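Local coordinates for protein putative protease I (Bacteroides thetaiotaomicron VPI-5482, PDB 3CNE) that binds flavins such as lumichrome, riboflavin, FMN and FAD, may store them, and appears to lack proteolytic and chaperone activity, at residues Gly109-Ala114 against Gln158-Ile163; Cys16-Tyr21 against Val71-Asp76. All blocks are in the same frame, centred on the assembly; numbering follows the deposited sequence.

How the contacts relate
From the N terminus, helix 15-27 is met first, and contact 2 closes the first loop when residues 71-76, on and just after strand 69-73, pack against residues 16-21. The chain then continues through helix 88-102 to strand 106-110, where contact 1 begins; it closes when residues 158-163, following strand 154-157, reach residues 109-114. The two loops therefore follow one another along the chain, neither enclosing nor crossing the other. In space they adjoin, with centres about 8 Å apart. Strands 69-73 and 106-110 are neighbours in the central sheet, and probable hydrogen bonds between H110 ND1 and Y21 OH, and between Q20 NE2 and E160 O, join the contacts.

Contact 1: Gly109-Ala114 against Gln158-Ile163; sequences GHCAGA and QDENTI
The imidazole of H110 carries this contact, met at its edge by E160 and over one face by I163. At the edge, H110 NE2 donates to E160 OE1 over 3.0 Å. The acceptor lies in the ring plane, but the carboxylate stands almost perpendicular to the ring, at 83°. OE1 is therefore met from above the carboxylate plane, and the bond is bent at the hydrogen. The bend of the E160 chain at its second torsion (chi2 80°) turns the carboxylate toward H110 NE2. Over the face, I163 CD1 sits 3.6 Å from the H110 ring centroid and close to the ring normal, a CH-pi contact. Y21 of helix 15-27 takes the remaining ring nitrogen, ND1, in a further hydrogen bond, so both nitrogens have partners and the ring's rotation is fixed.

C111 follows at the turn between strand 106-110 and helix 113-119, the place of the nucleophile elbow in the DJ-1/PfpI family. Its positive phi of 59° fits the strained geometry of such an elbow, yet here C111 is a ligand of the structural zinc, together with C74. The backbone of Q158 closes in on this turn: C111 CA lies 3.0 Å from Q158 O in a CA-H...O contact, while C111 CB and D159 CB approach to 4.2 Å.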
loop_
_atom_site.group_PDB
_atom_site.type_symbol
_atom_site.label_atom_id
_atom_site.label_comp_id
_atom_site.label_asym_id
_atom_site.label_seq_id
_atom_site.Cartn_x
_atom_site.Cartn_y
_atom_site.Cartn_z
ATOM N N GLY A 109 -11.864 -9.703 2.313
ATOM C CA GLY A 109 -11.313 -9.448 1.001
ATOM C C GLY A 109 -11.983 -8.263 0.355
ATOM O O GLY A 109 -12.976 -7.736 0.876
ATOM N N HIS A 110 -11.396 -7.830 -0.753
ATOM C CA HIS A 110 -11.872 -6.678 -1.479
ATOM C C HIS A 110 -11.730 -6.918 -2.978
ATOM O O HIS A 110 -11.105 -7.903 -3.402
ATOM C CB HIS A 110 -11.110 -5.413 -1.047
ATOM C CG HIS A 110 -9.675 -5.387 -1.479
ATOM N ND1 HIS A 110 -8.668 -5.987 -0.754
ATOM C CD2 HIS A 110 -9.077 -4.819 -2.553
ATOM C CE1 HIS A 110 -7.509 -5.787 -1.363
ATOM N NE2 HIS A 110 -7.732 -5.084 -2.455
ATOM N N CYS A 111 -12.302 -5.994 -3.754
ATOM C CA CYS A 111 -12.259 -6.004 -5.216
ATOM C C CYS A 111 -12.877 -7.310 -5.751
ATOM O O CYS A 111 -14.078 -7.502 -5.584
ATOM C CB CYS A 111 -10.852 -5.662 -5.744
ATOM S SG CYS A 111 -10.850 -5.117 -7.472
ATOM N N ALA A 112 -12.110 -8.216 -6.354
ATOM C CA ALA A 112 -12.713 -9.498 -6.801
ATOM C C ALA A 112 -12.622 -10.623 -5.763
ATOM O O ALA A 112 -12.953 -11.771 -6.063
ATOM C CB ALA A 112 -12.126 -9.957 -8.185
ATOM N N GLY A 113 -12.189 -10.284 -4.537
ATOM C CA GLY A 113 -12.120 -11.228 -3.428
ATOM C C GLY A 113 -13.415 -11.992 -3.186
ATOM O O GLY A 113 -13.396 -13.216 -2.978
ATOM N N ALA A 114 -14.546 -11.279 -3.209
ATOM C CA ALA A 114 -15.850 -11.913 -2.976
ATOM C C ALA A 114 -16.148 -12.956 -4.064
ATOM O O ALA A 114 -16.842 -13.961 -3.813
ATOM C CB ALA A 114 -16.950 -10.873 -2.952
ATOM N N GLN A 158 -15.786 -3.318 -1.823
ATOM C CA GLN A 158 -15.889 -3.194 -3.258
ATOM C C GLN A 158 -14.501 -3.130 -3.923
ATOM O O GLN A 158 -14.248 -3.822 -4.914
ATOM C CB GLN A 158 -16.703 -1.946 -3.595
ATOM C CG GLN A 158 -17.148 -1.887 -5.027
ATOM C CD GLN A 158 -18.049 -0.715 -5.316
ATOM O OE1 GLN A 158 -17.578 0.363 -5.685
ATOM N NE2 GLN A 158 -19.354 -0.924 -5.174
ATOM N N ASP A 159 -13.594 -2.334 -3.365
ATOM C CA ASP A 159 -12.208 -2.317 -3.873
ATOM C C ASP A 159 -11.250 -1.632 -2.895
ATOM O O ASP A 159 -11.643 -1.351 -1.758
ATOM C CB ASP A 159 -12.144 -1.695 -5.256
ATOM C CG ASP A 159 -12.659 -0.305 -5.281
ATOM O OD1 ASP A 159 -12.511 0.388 -4.261
ATOM O OD2 ASP A 159 -13.230 0.109 -6.312
ATOM N N GLU A 160 -10.016 -1.359 -3.341
ATOM C CA GLU A 160 -8.973 -0.837 -2.456
ATOM C C GLU A 160 -9.390 0.513 -1.905
ATOM O O GLU A 160 -9.012 0.878 -0.800
ATOM C CB GLU A 160 -7.614 -0.694 -3.188
ATOM C CG GLU A 160 -6.951 -2.026 -3.538
ATOM C CD GLU A 160 -7.533 -2.698 -4.803
ATOM O OE1 GLU A 160 -7.171 -3.880 -5.092
ATOM O OE2 GLU A 160 -8.360 -2.048 -5.500
ATOM N N ASN A 161 -10.168 1.280 -2.664
ATOM C CA ASN A 161 -10.557 2.581 -2.134
ATOM C C ASN A 161 -11.743 2.576 -1.177
ATOM O O ASN A 161 -12.076 3.614 -0.624
ATOM C CB ASN A 161 -10.781 3.597 -3.244
ATOM C CG ASN A 161 -11.400 2.997 -4.438
ATOM O OD1 ASN A 161 -12.615 2.799 -4.468
ATOM N ND2 ASN A 161 -10.570 2.675 -5.463
ATOM N N THR A 162 -12.374 1.426 -0.972
ATOM C CA THR A 162 -13.438 1.355 0.044
ATOM C C THR A 162 -13.083 0.485 1.273
ATOM O O THR A 162 -13.927 0.269 2.189
ATOM C CB THR A 162 -14.757 0.862 -0.550
ATOM O OG1 THR A 162 -14.608 -0.477 -1.035
ATOM C CG2 THR A 162 -15.218 1.756 -1.673
ATOM N N ILE A 163 -11.860 -0.037 1.286
ATOM C CA ILE A 163 -11.396 -0.845 2.417
ATOM C C ILE A 163 -11.575 -0.080 3.744
ATOM O O ILE A 163 -12.061 -0.645 4.734
ATOM C CB ILE A 163 -9.945 -1.328 2.235
ATOM C CG1 ILE A 163 -9.899 -2.426 1.162
ATOM C CG2 ILE A 163 -9.390 -1.901 3.575
ATOM C CD1 ILE A 163 -8.495 -2.752 0.660
#

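Contact 2: Cys16-Tyr21 against Val71-Asp76; sequences CGLFQY and VFSCGD. With ZN (zinc ion), chain E.
Y21 and L18 of helix 15-27 pack on V71 and S73 of strand 69-73, joining a helix to an inner strand of the central sheet in this DJ-1/PfpI-family α/β fold. The axes of helix 16-21 and strand 71-73 run at 150° to each other, roughly antiparallel, and come within 8.8 Å.

The apolar part is a CH-pi contact. V71 CG1 lies 3.7 Å from the centroid of the Y21 ring, offset toward the rim on the CD2-CE2 side; Y21 CD2 and V71 CG1 are 3.6 Å apart. With chi1 at 170°, V71 turns CG1 away from its own N and over the aromatic face. I108 of the neighbouring strand also touches both side chains.

The S73 hydroxyl supplies the polar atom, but no hydrogen bond crosses between the segments. S73 OG approaches the helix backbone, 3.2 Å from L18 CA, and reaches the Y21 ring at its edge, 4.0 Å from Y21 CD2. L18 adds its side chain, with CD1 3.7 Å from S73 OG.

Beyond the segments, the hydroxyl of Y21 reaches H110 ND1. A leucine in place of Y21 would probably leave H110 ND1 without this partner and V71 CG1 without the aromatic face it packs on. Elsewhere on the helix, F19 points away from the strand and meets F19 of the second subunit with nearly parallel rings, placing the helix at the dimer interface.

Metal binding follows directly after the strand, at the residue next to S73: C74 SG lies 2.3 Å from the structural zinc ion, whose other protein ligand is C111.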
loop_
_atom_site.group_PDB
_atom_site.type_symbol
_atom_site.label_atom_id
_atom_site.label_comp_id
_atom_site.label_asym_id
_atom_site.label_seq_id
_atom_site.Cartn_x
_atom_site.Cartn_y
_atom_site.Cartn_z
ATOM N N CYS A 16 -1.650 -1.286 -2.766
ATOM C CA CYS A 16 -2.410 -0.355 -1.996
ATOM C C CYS A 16 -3.382 -1.144 -1.091
ATOM O O CYS A 16 -3.412 -0.910 0.113
ATOM C CB CYS A 16 -3.167 0.649 -2.896
ATOM S SG CYS A 16 -4.149 1.813 -1.882
ATOM N N GLY A 17 -4.088 -2.129 -1.647
ATOM C CA GLY A 17 -4.982 -2.992 -0.823
ATOM C C GLY A 17 -4.201 -3.760 0.250
ATOM O O GLY A 17 -4.545 -3.720 1.438
ATOM N N LEU A 18 -3.132 -4.438 -0.175
ATOM C CA LEU A 18 -2.358 -5.287 0.708
ATOM C C LEU A 18 -1.929 -4.519 1.968
ATOM O O LEU A 18 -2.232 -4.936 3.075
ATOM C CB LEU A 18 -1.118 -5.861 -0.002
ATOM C CG LEU A 18 -0.258 -6.810 0.852
ATOM C CD1 LEU A 18 -1.072 -8.032 1.354
ATOM C CD2 LEU A 18 0.977 -7.262 0.101
ATOM N N PHE A 19 -1.232 -3.401 1.771
ATOM C CA PHE A 19 -0.662 -2.662 2.875
ATOM C C PHE A 19 -1.658 -1.938 3.780
ATOM O O PHE A 19 -1.373 -1.722 4.951
ATOM C CB PHE A 19 0.496 -1.782 2.406
ATOM C CG PHE A 19 1.713 -2.584 2.130
ATOM C CD1 PHE A 19 2.002 -3.002 0.849
ATOM C CD2 PHE A 19 2.517 -3.023 3.186
ATOM C CE1 PHE A 19 3.140 -3.782 0.582
ATOM C CE2 PHE A 19 3.630 -3.809 2.929
ATOM C CZ PHE A 19 3.933 -4.191 1.635
ATOM N N GLN A 20 -2.811 -1.573 3.241
ATOM C CA GLN A 20 -3.914 -1.136 4.111
ATOM C C GLN A 20 -4.222 -2.188 5.171
ATOM O O GLN A 20 -4.349 -1.858 6.339
ATOM C CB GLN A 20 -5.172 -0.848 3.288
ATOM C CG GLN A 20 -5.135 0.489 2.581
ATOM C CD GLN A 20 -6.490 0.821 2.004
ATOM O OE1 GLN A 20 -7.415 1.197 2.744
ATOM N NE2 GLN A 20 -6.644 0.632 0.695
ATOM N N TYR A 21 -4.309 -3.457 4.773
ATOM C CA TYR A 21 -4.463 -4.530 5.746
ATOM C C TYR A 21 -3.239 -4.628 6.666
ATOM O O TYR A 21 -3.391 -4.658 7.884
ATOM C CB TYR A 21 -4.689 -5.893 5.078
ATOM C CG TYR A 21 -5.948 -6.017 4.240
ATOM C CD1 TYR A 21 -7.218 -5.906 4.833
ATOM C CD2 TYR A 21 -5.878 -6.310 2.872
ATOM C CE1 TYR A 21 -8.392 -6.034 4.067
ATOM C CE2 TYR A 21 -7.039 -6.451 2.113
ATOM C CZ TYR A 21 -8.293 -6.317 2.725
ATOM O OH TYR A 21 -9.452 -6.442 1.993
ATOM N N VAL A 71 -7.426 -13.249 4.781
ATOM C CA VAL A 71 -7.553 -12.057 3.939
ATOM C C VAL A 71 -7.202 -12.426 2.493
ATOM O O VAL A 71 -6.161 -13.031 2.239
ATOM C CB VAL A 71 -6.627 -10.887 4.389
ATOM C CG1 VAL A 71 -6.607 -9.800 3.375
ATOM C CG2 VAL A 71 -7.090 -10.315 5.751
ATOM N N PHE A 72 -8.088 -12.101 1.556
ATOM C CA PHE A 72 -7.755 -12.260 0.142
ATOM C C PHE A 72 -7.438 -10.887 -0.430
ATOM O O PHE A 72 -8.324 -10.030 -0.578
ATOM C CB PHE A 72 -8.872 -12.901 -0.686
ATOM C CG PHE A 72 -8.469 -13.097 -2.130
ATOM C CD1 PHE A 72 -7.687 -14.195 -2.501
ATOM C CD2 PHE A 72 -8.791 -12.150 -3.094
ATOM C CE1 PHE A 72 -7.247 -14.368 -3.856
ATOM C CE2 PHE A 72 -8.393 -12.324 -4.429
ATOM C CZ PHE A 72 -7.612 -13.433 -4.800
ATOM N N SER A 73 -6.170 -10.690 -0.749
ATOM C CA SER A 73 -5.706 -9.392 -1.216
ATOM C C SER A 73 -5.564 -9.455 -2.744
ATOM O O SER A 73 -4.682 -10.122 -3.290
ATOM C CB SER A 73 -4.395 -9.021 -0.514
ATOM O OG SER A 73 -4.210 -7.613 -0.484
ATOM N N CYS A 74 -6.471 -8.760 -3.416
ATOM C CA CYS A 74 -6.668 -8.911 -4.823
ATOM C C CYS A 74 -5.578 -8.156 -5.637
ATOM O O CYS A 74 -4.838 -7.336 -5.111
ATOM C CB CYS A 74 -8.060 -8.377 -5.139
ATOM S SG CYS A 74 -8.739 -8.859 -6.729
ATOM N N GLY A 75 -5.535 -8.431 -6.922
ATOM C CA GLY A 75 -4.558 -7.817 -7.813
ATOM C C GLY A 75 -4.882 -8.202 -9.241
ATOM O O GLY A 75 -5.877 -8.871 -9.497
ATOM N N ASP A 76 -4.007 -7.808 -10.173
ATOM C CA ASP A 76 -4.273 -8.002 -11.566
ATOM C C ASP A 76 -4.105 -9.450 -11.988
ATOM O O ASP A 76 -4.439 -9.802 -13.110
ATOM C CB ASP A 76 -3.394 -7.063 -12.406
ATOM C CG ASP A 76 -3.858 -5.612 -12.312
ATOM O OD1 ASP A 76 -4.958 -5.359 -11.763
ATOM O OD2 ASP A 76 -3.121 -4.743 -12.780
HETATM ZN ZN ZN E . -9.122 -7.042 -8.080
#